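Local coordinates for capsid protein VP1 (Human polyomavirus 12, PDB 6Y5Z), which probably builds the T=7 icosahedral virus capsid from 72 disulfide-linked pentamers and is associated with attachment to and entry into the host cell, at residues Gln45-Thr50 against Arg56-Gln61; Glu60-Tyr65 against Val146-Gly151; Asn100-Val105 against His118-Ser123. One frame throughout, in Å; residues are numbered along the deposited sequence. Where two conformers were deposited one is given.

Interaction 1: residues Gln45-Thr50 against Arg56-Gln61; sequences QVTVAT and RPPKEQ
Gln-61 reaches across to Thr-47 with an extended side chain. Its CB is directed at residues 45-50; CG then lies against the backbone carbonyl of Gln-45, 3.3 Å from Gln-45 O. The chain stays extended beyond CG (chi2 178°), which carries the amide alongside this carbonyl, with Gln-45 O over its face, 3.1 Å from Gln-61 CD. The same position denies Gln-61 NE2 a proper hydrogen bond to Gln-45 O, which lies above the amide. At the tip, Gln-61 OE1 takes two bonds from one residue. Thr-47 OG1 donates to Gln-61 OE1 at 2.8 Å in the carbonyl plane, on a lone pair, while Thr-47 N donates to Gln-61 OE1 at 3.0 Å from well above that plane (51°). Water 1 donates to Thr-47 O at 2.9 Å; its approach to Gln-61 OE1 is doubtfully short. Val-46 packs on Phe-259 of strand 257-276 and on Val-116 of the second subunit. Both segments lie in the BC loop of the VP1 jelly roll, between strands 9-26 and 66-71, which Gln-61 ties to itself. Since a backbone N-H can only donate, Thr-47 N fixes which end of the Gln-61 amide is oxygen.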
ATOM      1  N   GLN D  45     -19.337  26.122   5.192  1.00 15.85           N
ATOM      2  CA  GLN D  45     -19.263  25.308   6.426  1.00 15.19           C
ATOM      3  C   GLN D  45     -20.392  24.279   6.404  1.00 15.42           C
ATOM      4  O   GLN D  45     -21.566  24.660   6.139  1.00 16.64           O
ATOM      5  CB  GLN D  45     -19.306  26.181   7.675  1.00 16.41           C
ATOM      6  CG  GLN D  45     -18.037  27.007   7.807  1.00 15.96           C
ATOM      7  CD  GLN D  45     -17.958  27.805   9.074  1.00 17.85           C
ATOM      8  OE1 GLN D  45     -16.872  28.127   9.549  1.00 19.16           O
ATOM      9  NE2 GLN D  45     -19.118  28.122   9.637  1.00 19.20           N
ATOM     10  N   VAL D  46     -20.053  23.012   6.619  1.00 14.42           N
ATOM     11  CA  VAL D  46     -21.006  21.875   6.555  1.00 15.02           C
ATOM     12  C   VAL D  46     -21.887  21.874   7.804  1.00 16.20           C
ATOM     13  O   VAL D  46     -21.353  21.921   8.923  1.00 16.18           O
ATOM     14  CB  VAL D  46     -20.260  20.540   6.384  1.00 15.70           C
ATOM     15  CG1 VAL D  46     -21.197  19.354   6.473  1.00 15.85           C
ATOM     16  CG2 VAL D  46     -19.497  20.517   5.075  1.00 17.45           C
ATOM     17  N   THR D  47     -23.199  21.812   7.600  1.00 17.14           N
ATOM     18  CA  THR D  47     -24.205  21.637   8.681  1.00 17.42           C
ATOM     19  C   THR D  47     -24.794  20.234   8.568  1.00 18.38           C
ATOM     20  O   THR D  47     -24.867  19.684   7.465  1.00 20.92           O
ATOM     21  CB  THR D  47     -25.250  22.760   8.631  1.00 18.34           C
ATOM     22  OG1 THR D  47     -25.945  22.672   7.385  1.00 19.57           O
ATOM     23  CG2 THR D  47     -24.631  24.127   8.804  1.00 19.61           C
ATOM     24  N   VAL D  48     -25.133  19.646   9.700  1.00 17.47           N
ATOM     25  CA  VAL D  48     -25.613  18.249   9.796  1.00 17.43           C
ATOM     26  C   VAL D  48     -27.095  18.276  10.157  1.00 17.04           C
ATOM     27  O   VAL D  48     -27.491  19.063  11.045  1.00 18.27           O
ATOM     28  CB  VAL D  48     -24.785  17.486  10.838  1.00 17.69           C
ATOM     29  CG1 VAL D  48     -25.343  16.090  11.091  1.00 18.70           C
ATOM     30  CG2 VAL D  48     -23.322  17.443  10.411  1.00 18.33           C
ATOM     31  N   ALA D  49     -27.873  17.448   9.473  1.00 16.26           N
ATOM     32  CA  ALA D  49     -29.339  17.340   9.644  1.00 16.75           C
ATOM     33  C   ALA D  49     -29.693  16.943  11.076  1.00 17.65           C
ATOM     34  O   ALA D  49     -28.924  16.202  11.725  1.00 19.01           O
ATOM     35  CB  ALA D  49     -29.908  16.367   8.663  1.00 16.68           C
ATOM     36  N   THR D  50     -30.816  17.470  11.557  1.00 18.69           N
ATOM     37  CA  THR D  50     -31.346  17.186  12.914  1.00 19.30           C
ATOM     38  C   THR D  50     -32.242  15.944  12.880  1.00 18.37           C
ATOM     39  O   THR D  50     -32.605  15.445  13.979  1.00 19.48           O
ATOM     40  CB  THR D  50     -32.104  18.400  13.476  1.00 21.50           C
ATOM     41  OG1 THR D  50     -33.204  18.645  12.604  1.00 24.11           O
ATOM     42  CG2 THR D  50     -31.224  19.620  13.603  1.00 24.98           C
ATOM     43  N   ARG D  56     -31.773  19.053   4.544  1.00 18.94           N
ATOM     44  CA  ARG D  56     -31.998  20.106   3.521  1.00 19.50           C
ATOM     45  C   ARG D  56     -30.679  20.820   3.280  1.00 18.28           C
ATOM     46  O   ARG D  56     -30.477  21.938   3.728  1.00 18.47           O
ATOM     47  CB  ARG D  56     -33.073  21.094   3.994  1.00 21.86           C
ATOM     48  CG  ARG D  56     -34.469  20.501   4.079  1.00 26.42           C
ATOM     49  CD  ARG D  56     -35.475  21.400   4.798  1.00 29.65           C
ATOM     50  NE  ARG D  56     -36.673  20.597   5.007  1.00 35.97           N
ATOM     51  CZ  ARG D  56     -37.433  20.557   6.098  1.00 37.33           C
ATOM     52  NH1 ARG D  56     -37.167  21.320   7.147  1.00 42.11           N
ATOM     53  NH2 ARG D  56     -38.478  19.746   6.123  1.00 35.56           N
ATOM     54  N   PRO D  57     -29.694  20.169   2.626  1.00 18.21           N
ATOM     55  CA  PRO D  57     -28.370  20.766   2.493  1.00 17.93           C
ATOM     56  C   PRO D  57     -28.387  21.971   1.571  1.00 18.50           C
ATOM     57  O   PRO D  57     -28.965  21.888   0.485  1.00 18.16           O
ATOM     58  CB  PRO D  57     -27.549  19.652   1.841  1.00 18.20           C
ATOM     59  CG  PRO D  57     -28.575  18.867   1.083  1.00 17.94           C
ATOM     60  CD  PRO D  57     -29.784  18.849   1.997  1.00 17.85           C
ATOM     61  N   PRO D  58     -27.783  23.117   1.978  1.00 18.83           N
ATOM     62  CA  PRO D  58     -27.585  24.238   1.058  1.00 20.48           C
ATOM     63  C   PRO D  58     -26.623  23.835  -0.075  1.00 21.20           C
ATOM     64  O   PRO D  58     -25.700  23.057   0.176  1.00 19.54           O
ATOM     65  CB  PRO D  58     -27.039  25.338   1.997  1.00 21.05           C
ATOM     66  CG  PRO D  58     -27.596  24.962   3.351  1.00 22.35           C
ATOM     67  CD  PRO D  58     -27.407  23.456   3.361  1.00 22.09           C
ATOM     68  N   LYS D  59     -26.835  24.355  -1.281  1.00 19.61           N
ATOM     69  CA  LYS D  59     -26.057  23.961  -2.485  1.00 20.55           C
ATOM     70  C   LYS D  59     -24.563  24.255  -2.240  1.00 18.43           C
ATOM     71  O   LYS D  59     -23.721  23.487  -2.740  1.00 17.56           O
ATOM     72  CB  LYS D  59     -26.634  24.632  -3.730  1.00 25.09           C
ATOM     73  CG  LYS D  59     -26.351  26.111  -3.900  1.00 28.32           C
ATOM     74  CD  LYS D  59     -27.268  26.777  -4.931  1.00 29.29           C
ATOM     75  CE  LYS D  59     -27.364  26.003  -6.225  1.00 31.16           C
ATOM     76  N   GLU D  60     -24.207  25.243  -1.422  1.00 18.24           N
ATOM     77  CA  GLU D  60     -22.780  25.634  -1.281  1.00 19.27           C
ATOM     78  C   GLU D  60     -22.040  24.669  -0.338  1.00 17.42           C
ATOM     79  O   GLU D  60     -20.838  24.817  -0.196  1.00 15.96           O
ATOM     80  CB  GLU D  60     -22.636  27.067  -0.764  1.00 22.61           C
ATOM     81  CG  GLU D  60     -23.565  28.057  -1.455  1.00 28.92           C
ATOM     82  CD  GLU D  60     -25.042  27.940  -1.066  1.00 33.40           C
ATOM     83  OE1 GLU D  60     -25.351  27.615   0.108  1.00 35.39           O
ATOM     84  OE2 GLU D  60     -25.882  28.150  -1.939  1.00 43.14           O
ATOM     85  N   GLN D  61     -22.734  23.734   0.312  1.00 16.39           N
ATOM     86  CA  GLN D  61     -22.123  22.847   1.347  1.00 15.95           C
ATOM     87  C   GLN D  61     -21.740  21.489   0.758  1.00 16.51           C
ATOM     88  O   GLN D  61     -21.262  20.651   1.554  1.00 16.85           O
ATOM     89  CB  GLN D  61     -23.078  22.720   2.547  1.00 16.69           C
ATOM     90  CG  GLN D  61     -23.125  24.004   3.363  1.00 16.95           C
ATOM     91  CD  GLN D  61     -24.084  23.971   4.532  1.00 18.76           C
ATOM     92  OE1 GLN D  61     -24.348  22.916   5.087  1.00 19.73           O
ATOM     93  NE2 GLN D  61     -24.586  25.146   4.893  1.00 20.78           N
TER
HETATM   94  O   HOH W   1     -24.561  20.446   4.639  1.00 28.42           O

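Interaction 2: residues Glu60-Tyr65 against Val146-Gly151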
ATOM      1  N   GLU D  60     -24.207  25.243  -1.422  1.00 18.24           N
ATOM      2  CA  GLU D  60     -22.780  25.634  -1.281  1.00 19.27           C
ATOM      3  C   GLU D  60     -22.040  24.669  -0.338  1.00 17.42           C
ATOM      4  O   GLU D  60     -20.838  24.817  -0.196  1.00 15.96           O
ATOM      5  CB  GLU D  60     -22.636  27.067  -0.764  1.00 22.61           C
ATOM      6  CG  GLU D  60     -23.565  28.057  -1.455  1.00 28.92           C
ATOM      7  CD  GLU D  60     -25.042  27.940  -1.066  1.00 33.40           C
ATOM      8  OE1 GLU D  60     -25.351  27.615   0.108  1.00 35.39           O
ATOM      9  OE2 GLU D  60     -25.882  28.150  -1.939  1.00 43.14           O
ATOM     10  N   GLN D  61     -22.734  23.734   0.312  1.00 16.39           N
ATOM     11  CA  GLN D  61     -22.123  22.847   1.347  1.00 15.95           C
ATOM     12  C   GLN D  61     -21.740  21.489   0.758  1.00 16.51           C
ATOM     13  O   GLN D  61     -21.262  20.651   1.554  1.00 16.85           O
ATOM     14  CB  GLN D  61     -23.078  22.720   2.547  1.00 16.69           C
ATOM     15  CG  GLN D  61     -23.125  24.004   3.363  1.00 16.95           C
ATOM     16  CD  GLN D  61     -24.084  23.971   4.532  1.00 18.76           C
ATOM     17  OE1 GLN D  61     -24.348  22.916   5.087  1.00 19.73           O
ATOM     18  NE2 GLN D  61     -24.586  25.146   4.893  1.00 20.78           N
ATOM     19  N   MET D  62     -21.920  21.260  -0.545  1.00 15.75           N
ATOM     20  CA  MET D  62     -21.686  19.939  -1.196  1.00 17.07           C
ATOM     21  C   MET D  62     -20.739  20.097  -2.373  1.00 15.93           C
ATOM     22  O   MET D  62     -20.809  21.082  -3.105  1.00 16.18           O
ATOM     23  CB  MET D  62     -22.976  19.330  -1.745  1.00 17.74           C
ATOM     24  CG  MET D  62     -23.989  19.004  -0.677  1.00 20.24           C
ATOM     25  SD  MET D  62     -25.525  18.372  -1.364  1.00 21.07           S
ATOM     26  CE  MET D  62     -26.274  19.881  -1.983  1.00 21.30           C
ATOM     27  N   PRO D  63     -19.806  19.144  -2.585  1.00 14.13           N
ATOM     28  CA  PRO D  63     -18.995  19.144  -3.800  1.00 14.16           C
ATOM     29  C   PRO D  63     -19.718  18.594  -5.027  1.00 13.60           C
ATOM     30  O   PRO D  63     -20.622  17.771  -4.906  1.00 14.39           O
ATOM     31  CB  PRO D  63     -17.803  18.241  -3.431  1.00 14.00           C
ATOM     32  CG  PRO D  63     -18.386  17.302  -2.388  1.00 14.66           C
ATOM     33  CD  PRO D  63     -19.333  18.179  -1.589  1.00 14.67           C
ATOM     34  N   TYR D  64     -19.286  19.086  -6.179  1.00 13.83           N
ATOM     35  CA  TYR D  64     -19.893  18.809  -7.497  1.00 14.17           C
ATOM     36  C   TYR D  64     -18.838  18.256  -8.441  1.00 13.83           C
ATOM     37  O   TYR D  64     -17.647  18.519  -8.259  1.00 14.13           O
ATOM     38  CB  TYR D  64     -20.481  20.086  -8.111  1.00 14.98           C
ATOM     39  CG  TYR D  64     -21.568  20.691  -7.272  1.00 15.16           C
ATOM     40  CD1 TYR D  64     -22.882  20.274  -7.427  1.00 15.76           C
ATOM     41  CD2 TYR D  64     -21.286  21.596  -6.269  1.00 16.30           C
ATOM     42  CE1 TYR D  64     -23.882  20.776  -6.625  1.00 16.58           C
ATOM     43  CE2 TYR D  64     -22.283  22.103  -5.459  1.00 16.23           C
ATOM     44  CZ  TYR D  64     -23.586  21.666  -5.619  1.00 16.74           C
ATOM     45  OH  TYR D  64     -24.593  22.090  -4.805  1.00 18.44           O
ATOM     46  N   TYR D  65     -19.291  17.613  -9.509  1.00 13.83           N
ATOM     47  CA  TYR D  65     -18.429  17.294 -10.667  1.00 14.18           C
ATOM     48  C   TYR D  65     -18.083  18.589 -11.402  1.00 14.23           C
ATOM     49  O   TYR D  65     -18.952  19.457 -11.569  1.00 14.05           O
ATOM     50  CB  TYR D  65     -19.098  16.288 -11.600  1.00 14.41           C
ATOM     51  CG  TYR D  65     -19.169  14.891 -11.035  1.00 14.65           C
ATOM     52  CD1 TYR D  65     -18.038  14.088 -10.985  1.00 15.56           C
ATOM     53  CD2 TYR D  65     -20.335  14.377 -10.502  1.00 14.85           C
ATOM     54  CE1 TYR D  65     -18.069  12.830 -10.417  1.00 16.18           C
ATOM     55  CE2 TYR D  65     -20.386  13.109  -9.950  1.00 15.79           C
ATOM     56  CZ  TYR D  65     -19.253  12.321  -9.909  1.00 16.95           C
ATOM     57  OH  TYR D  65     -19.307  11.066  -9.383  1.00 16.43           O
ATOM     58  N   VAL D 146     -33.332  12.912   1.459  1.00 17.32           N
ATOM     59  CA  VAL D 146     -32.676  14.244   1.362  1.00 17.14           C
ATOM     60  C   VAL D 146     -33.551  15.137   0.468  1.00 16.77           C
ATOM     61  O   VAL D 146     -34.019  14.667  -0.579  1.00 17.29           O
ATOM     62  CB  VAL D 146     -31.232  14.167   0.834  1.00 17.70           C
ATOM     63  CG1 VAL D 146     -30.589  15.545   0.732  1.00 17.95           C
ATOM     64  CG2 VAL D 146     -30.361  13.238   1.677  1.00 19.99           C
ATOM     65  N   GLN D 147     -33.724  16.389   0.887  1.00 16.44           N
ATOM     66  CA  GLN D 147     -34.401  17.449   0.103  1.00 17.98           C
ATOM     67  C   GLN D 147     -33.319  18.336  -0.525  1.00 16.79           C
ATOM     68  O   GLN D 147     -32.732  19.172   0.199  1.00 16.89           O
ATOM     69  CB  GLN D 147     -35.324  18.249   1.024  1.00 20.47           C
ATOM     70  CG  GLN D 147     -36.304  17.378   1.787  1.00 24.78           C
ATOM     71  CD  GLN D 147     -37.111  18.201   2.763  1.00 27.51           C
ATOM     72  OE1 GLN D 147     -37.563  19.300   2.445  1.00 32.41           O
ATOM     73  NE2 GLN D 147     -37.227  17.710   3.983  1.00 28.59           N
ATOM     74  N   TYR D 148     -33.029  18.124  -1.798  1.00 16.86           N
ATOM     75  CA  TYR D 148     -31.971  18.875  -2.517  1.00 17.30           C
ATOM     76  C   TYR D 148     -32.495  20.265  -2.840  1.00 18.08           C
ATOM     77  O   TYR D 148     -33.687  20.444  -3.079  1.00 18.36           O
ATOM     78  CB  TYR D 148     -31.449  18.083  -3.718  1.00 16.35           C
ATOM     79  CG  TYR D 148     -30.575  16.952  -3.252  1.00 16.27           C
ATOM     80  CD1 TYR D 148     -29.342  17.202  -2.668  1.00 16.54           C
ATOM     81  CD2 TYR D 148     -31.029  15.642  -3.290  1.00 16.18           C
ATOM     82  CE1 TYR D 148     -28.572  16.158  -2.165  1.00 17.45           C
ATOM     83  CE2 TYR D 148     -30.264  14.585  -2.800  1.00 16.55           C
ATOM     84  CZ  TYR D 148     -29.038  14.854  -2.220  1.00 16.08           C
ATOM     85  OH  TYR D 148     -28.276  13.846  -1.698  1.00 16.81           O
ATOM     86  N   PRO D 149     -31.613  21.282  -2.817  1.00 19.96           N
ATOM     87  CA  PRO D 149     -31.993  22.659  -3.122  1.00 20.75           C
ATOM     88  C   PRO D 149     -32.306  22.823  -4.612  1.00 21.39           C
ATOM     89  O   PRO D 149     -31.898  22.009  -5.425  1.00 20.02           O
ATOM     90  CB  PRO D 149     -30.767  23.486  -2.715  1.00 22.46           C
ATOM     91  CG  PRO D 149     -29.616  22.517  -2.774  1.00 22.91           C
ATOM     92  CD  PRO D 149     -30.188  21.148  -2.473  1.00 20.47           C
ATOM     93  N   GLU D 150     -33.025  23.892  -4.947  1.00 21.63           N
ATOM     94  CA  GLU D 150     -33.359  24.239  -6.354  1.00 23.82           C
ATOM     95  C   GLU D 150     -32.074  24.596  -7.109  1.00 22.41           C
ATOM     96  O   GLU D 150     -31.112  25.066  -6.470  1.00 23.16           O
ATOM     97  CB  GLU D 150     -34.339  25.420  -6.410  1.00 25.50           C
ATOM     98  N   GLY D 151     -32.073  24.322  -8.411  1.00 24.46           N
ATOM     99  CA  GLY D 151     -31.033  24.746  -9.365  1.00 25.10           C
ATOM    100  C   GLY D 151     -29.900  23.744  -9.495  1.00 25.57           C
ATOM    101  O   GLY D 151     -28.835  24.141 -10.040  1.00 25.70           O
TER
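Met-62 and Tyr-148 meet through a sulfur-aromatic contact. Met-62 SD lies 5.1 Å from the centroid of the Tyr-148 ring, 86° off its normal, so the sulfur sits at the ring edge, almost in plane, and not over a face. Its nearest ring atom is Tyr-148 CE1, at 3.9 Å from Met-62 SD. The apolar part continues at the methyl end. The Met-62 chain runs straight to sulfur and then bends (chi3 -76°), carrying CE to the flank of the ring and to the proline beyond: Met-62 CE is 4.1 Å from Tyr-148 CD1 and equally 4.1 Å from Pro-149 CD, the Met-62 methyl meeting the CD corner of the Pro-149 ring end-on. Within 146-151, Val-146 CG1 lies over one face of the Tyr-148 ring, toward the rim. No hydrogen bond joins the two segments; the polar end of Tyr-148 turns to Glu-185, whose OE2 bonds the phenol OH. His-106 of the second subunit packs on Met-62. This is an edge-on Met-aromatic contact, here joining the end of the BC loop of the VP1 jelly roll, just before strand 66-71, to the long EF loop.

Interaction 3: residues Asn100-Val105 against His118-Ser123; sequences NTLMNV and HPVVGS
Val-120 N donates to water 2 at 3.0 Å, and the water passes a bond on to Leu-102 O, 3.1 Å away, so a single water joins the two backbones. Leu-102 O also touches Pro-119 CB. The carbonyl belongs to a short 3-10 segment that ends at Met-103, in which Met-103 N bonds Asn-100 O and Asn-104 N bonds Thr-101 O; it presents the Leu-102 side chain to residues 118-123. Leu-102 was modelled in two conformers, so its side-chain contact is provisional: in one of them Leu-102 CD2 leans on the branch point of the valine, 3.8 Å from Val-120 CB, and, farther off, on Val-120 CG1; the two side chains cross at a slant. Both segments belong to the DE loop of the VP1 jelly roll, between strands 83-96 and 124-131, and Val-120 also packs on Phe-249 of strand 237-250. Further along, Val-105 and Pro-119 lie side by side, pointing the same way, with Val-105 CG1 4.1 Å from Pro-119 CB. The Val-105 torsion (chi1 -67°) sets CG1 anti to the carbonyl carbon, and this branch does the touching. Asn-104 OD1 accepts from His-106 N, an Asx turn that leads out of the segment. At the other end Asn-100 holds the third subunit with both ends of its amide: OD1 bonds Ser-188 OG and ND2 bonds Ile-184 O of that neighbour.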
ATOM      1  N   ASN D 100       0.962  20.757  -2.595  1.00 13.58           N
ATOM      2  CA  ASN D 100       1.940  21.580  -1.836  1.00 14.25           C
ATOM      3  C   ASN D 100       1.214  22.626  -0.972  1.00 13.49           C
ATOM      4  O   ASN D 100       1.774  23.059   0.057  1.00 14.20           O
ATOM      5  CB  ASN D 100       2.901  22.291  -2.793  1.00 16.23           C
ATOM      6  CG  ASN D 100       2.178  22.945  -3.942  1.00 18.60           C
ATOM      7  OD1 ASN D 100       1.743  22.236  -4.853  1.00 23.72           O
ATOM      8  ND2 ASN D 100       2.021  24.249  -3.900  1.00 18.07           N
ATOM      9  N   THR D 101       0.026  23.061  -1.376  1.00 13.65           N
ATOM     10  CA  THR D 101      -0.669  24.119  -0.598  1.00 13.61           C
ATOM     11  C   THR D 101      -1.066  23.591   0.783  1.00 13.07           C
ATOM     12  O   THR D 101      -1.231  24.419   1.698  1.00 13.56           O
ATOM     13  CB  THR D 101      -1.910  24.670  -1.306  1.00 14.36           C
ATOM     14  OG1 THR D 101      -2.912  23.654  -1.433  1.00 14.82           O
ATOM     15  CG2 THR D 101      -1.552  25.257  -2.650  1.00 13.83           C
ATOM     16  N   LEU D 102      -1.217  22.279   0.925  1.00 13.73           N
ATOM     17  CA  LEU D 102      -1.667  21.640   2.196  0.50 14.05           C
ATOM     18  C   LEU D 102      -0.516  21.637   3.208  1.00 14.69           C
ATOM     19  O   LEU D 102      -0.767  21.308   4.371  1.00 16.10           O
ATOM     20  CB  LEU D 102      -2.180  20.221   1.920  0.50 13.96           C
ATOM     21  CG  LEU D 102      -3.599  20.133   1.363  0.50 14.30           C
ATOM     22  CD1 LEU D 102      -3.639  20.484  -0.114  0.50 13.89           C
ATOM     23  CD2 LEU D 102      -4.192  18.747   1.596  0.50 14.55           C
ATOM     24  N   MET D 103       0.688  22.052   2.794  1.00 14.02           N
ATOM     25  CA  MET D 103       1.866  22.188   3.684  1.00 14.99           C
ATOM     26  C   MET D 103       1.855  23.560   4.361  1.00 14.94           C
ATOM     27  O   MET D 103       2.753  23.823   5.157  1.00 16.93           O
ATOM     28  CB  MET D 103       3.170  21.965   2.921  1.00 15.98           C
ATOM     29  CG  MET D 103       3.242  20.643   2.161  1.00 16.60           C
ATOM     30  SD  MET D 103       3.213  19.140   3.207  1.00 18.10           S
ATOM     31  CE  MET D 103       4.742  19.365   4.107  1.00 17.86           C
ATOM     32  N   ASN D 104       0.826  24.375   4.118  1.00 14.91           N
ATOM     33  CA  ASN D 104       0.580  25.608   4.897  1.00 15.19           C
ATOM     34  C   ASN D 104      -0.097  25.231   6.222  1.00 15.39           C
ATOM     35  O   ASN D 104      -1.298  24.901   6.193  1.00 16.12           O
ATOM     36  CB  ASN D 104      -0.262  26.577   4.083  1.00 15.66           C
ATOM     37  CG  ASN D 104      -0.646  27.827   4.830  1.00 15.83           C
ATOM     38  OD1 ASN D 104      -0.516  27.921   6.055  1.00 16.61           O
ATOM     39  ND2 ASN D 104      -1.087  28.833   4.077  1.00 18.57           N
ATOM     40  N   VAL D 105       0.628  25.295   7.336  1.00 13.96           N
ATOM     41  CA  VAL D 105       0.068  24.984   8.676  1.00 14.17           C
ATOM     42  C   VAL D 105       0.223  26.210   9.590  1.00 15.07           C
ATOM     43  O   VAL D 105       0.218  26.043  10.831  1.00 14.24           O
ATOM     44  CB  VAL D 105       0.715  23.703   9.235  1.00 14.56           C
ATOM     45  CG1 VAL D 105       0.303  22.490   8.405  1.00 15.30           C
ATOM     46  CG2 VAL D 105       2.230  23.799   9.357  1.00 15.48           C
ATOM     47  N   HIS D 118      -3.818  22.360  12.183  1.00 14.68           N
ATOM     48  CA  HIS D 118      -4.227  21.002  11.742  1.00 14.66           C
ATOM     49  C   HIS D 118      -4.542  21.056  10.262  1.00 15.28           C
ATOM     50  O   HIS D 118      -5.458  21.736   9.832  1.00 15.22           O
ATOM     51  CB  HIS D 118      -5.405  20.481  12.555  1.00 15.18           C
ATOM     52  CG  HIS D 118      -5.079  20.262  13.975  1.00 15.78           C
ATOM     53  ND1 HIS D 118      -5.941  19.575  14.809  1.00 18.34           N
ATOM     54  CD2 HIS D 118      -3.979  20.539  14.705  1.00 16.83           C
ATOM     55  CE1 HIS D 118      -5.386  19.481  16.009  1.00 18.84           C
ATOM     56  NE2 HIS D 118      -4.198  20.066  15.973  1.00 17.80           N
ATOM     57  N   PRO D 119      -3.812  20.324   9.407  1.00 14.10           N
ATOM     58  CA  PRO D 119      -4.048  20.420   7.975  1.00 13.63           C
ATOM     59  C   PRO D 119      -5.271  19.620   7.525  1.00 13.06           C
ATOM     60  O   PRO D 119      -5.870  18.868   8.289  1.00 12.96           O
ATOM     61  CB  PRO D 119      -2.746  19.874   7.393  1.00 13.97           C
ATOM     62  CG  PRO D 119      -2.334  18.831   8.407  1.00 15.30           C
ATOM     63  CD  PRO D 119      -2.696  19.424   9.749  1.00 15.00           C
ATOM     64  N   VAL D 120      -5.581  19.778   6.239  1.00 11.97           N
ATOM     65  CA  VAL D 120      -6.743  19.129   5.597  1.00 12.53           C
ATOM     66  C   VAL D 120      -6.632  17.616   5.735  1.00 12.65           C
ATOM     67  O   VAL D 120      -5.611  17.024   5.312  1.00 14.22           O
ATOM     68  CB  VAL D 120      -6.873  19.547   4.130  1.00 13.40           C
ATOM     69  CG1 VAL D 120      -7.898  18.696   3.411  1.00 13.69           C
ATOM     70  CG2 VAL D 120      -7.245  21.026   4.023  1.00 13.31           C
ATOM     71  N   VAL D 121      -7.681  17.004   6.261  1.00 13.03           N
ATOM     72  CA  VAL D 121      -7.735  15.522   6.408  1.00 12.84           C
ATOM     73  C   VAL D 121      -9.178  15.061   6.214  1.00 13.34           C
ATOM     74  O   VAL D 121     -10.135  15.867   6.312  1.00 12.40           O
ATOM     75  CB  VAL D 121      -7.182  15.047   7.763  1.00 12.60           C
ATOM     76  CG1 VAL D 121      -5.681  15.255   7.904  1.00 14.11           C
ATOM     77  CG2 VAL D 121      -7.906  15.703   8.914  1.00 13.19           C
ATOM     78  N   GLY D 122      -9.344  13.764   6.023  1.00 13.41           N
ATOM     79  CA  GLY D 122     -10.659  13.136   5.898  1.00 13.65           C
ATOM     80  C   GLY D 122     -10.820  12.421   4.586  1.00 13.06           C
ATOM     81  O   GLY D 122      -9.834  11.918   4.025  1.00 14.21           O
ATOM     82  N   SER D 123     -12.055  12.306   4.128  1.00 12.95           N
ATOM     83  CA  SER D 123     -12.435  11.476   2.977  1.00 12.48           C
ATOM     84  C   SER D 123     -11.951  12.133   1.679  1.00 13.59           C
ATOM     85  O   SER D 123     -12.005  13.360   1.539  1.00 13.73           O
ATOM     86  CB  SER D 123     -13.909  11.242   2.943  1.00 12.50           C
ATOM     87  OG  SER D 123     -14.347  10.446   4.048  1.00 13.14           O
TER
HETATM   88  O   HOH W   2      -3.817  21.816   4.931  1.00 17.59           O

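After strand 9-26 the chain enters the BC loop, where interaction 1 closes a short loop between residues 45-50 and 56-61. Glu-60 and Gln-61 belong also to interaction 2, which begins there and closes a far longer excursion, returning at 146-151 in the EF loop. The two are bridged further by Arg-56 NE to Gln-147 OE1 and Tyr-64 OH to Lys-59 O. Within that excursion the chain passes strands 66-71 and 83-96, and the DE loop folds back on itself at interaction 3, before strand 124-131. Interaction 3 touches neither of the others, lying about 22 and 24 Å away between centres. Interactions 1 and 2 border the second subunit, interaction 3 mainly the third.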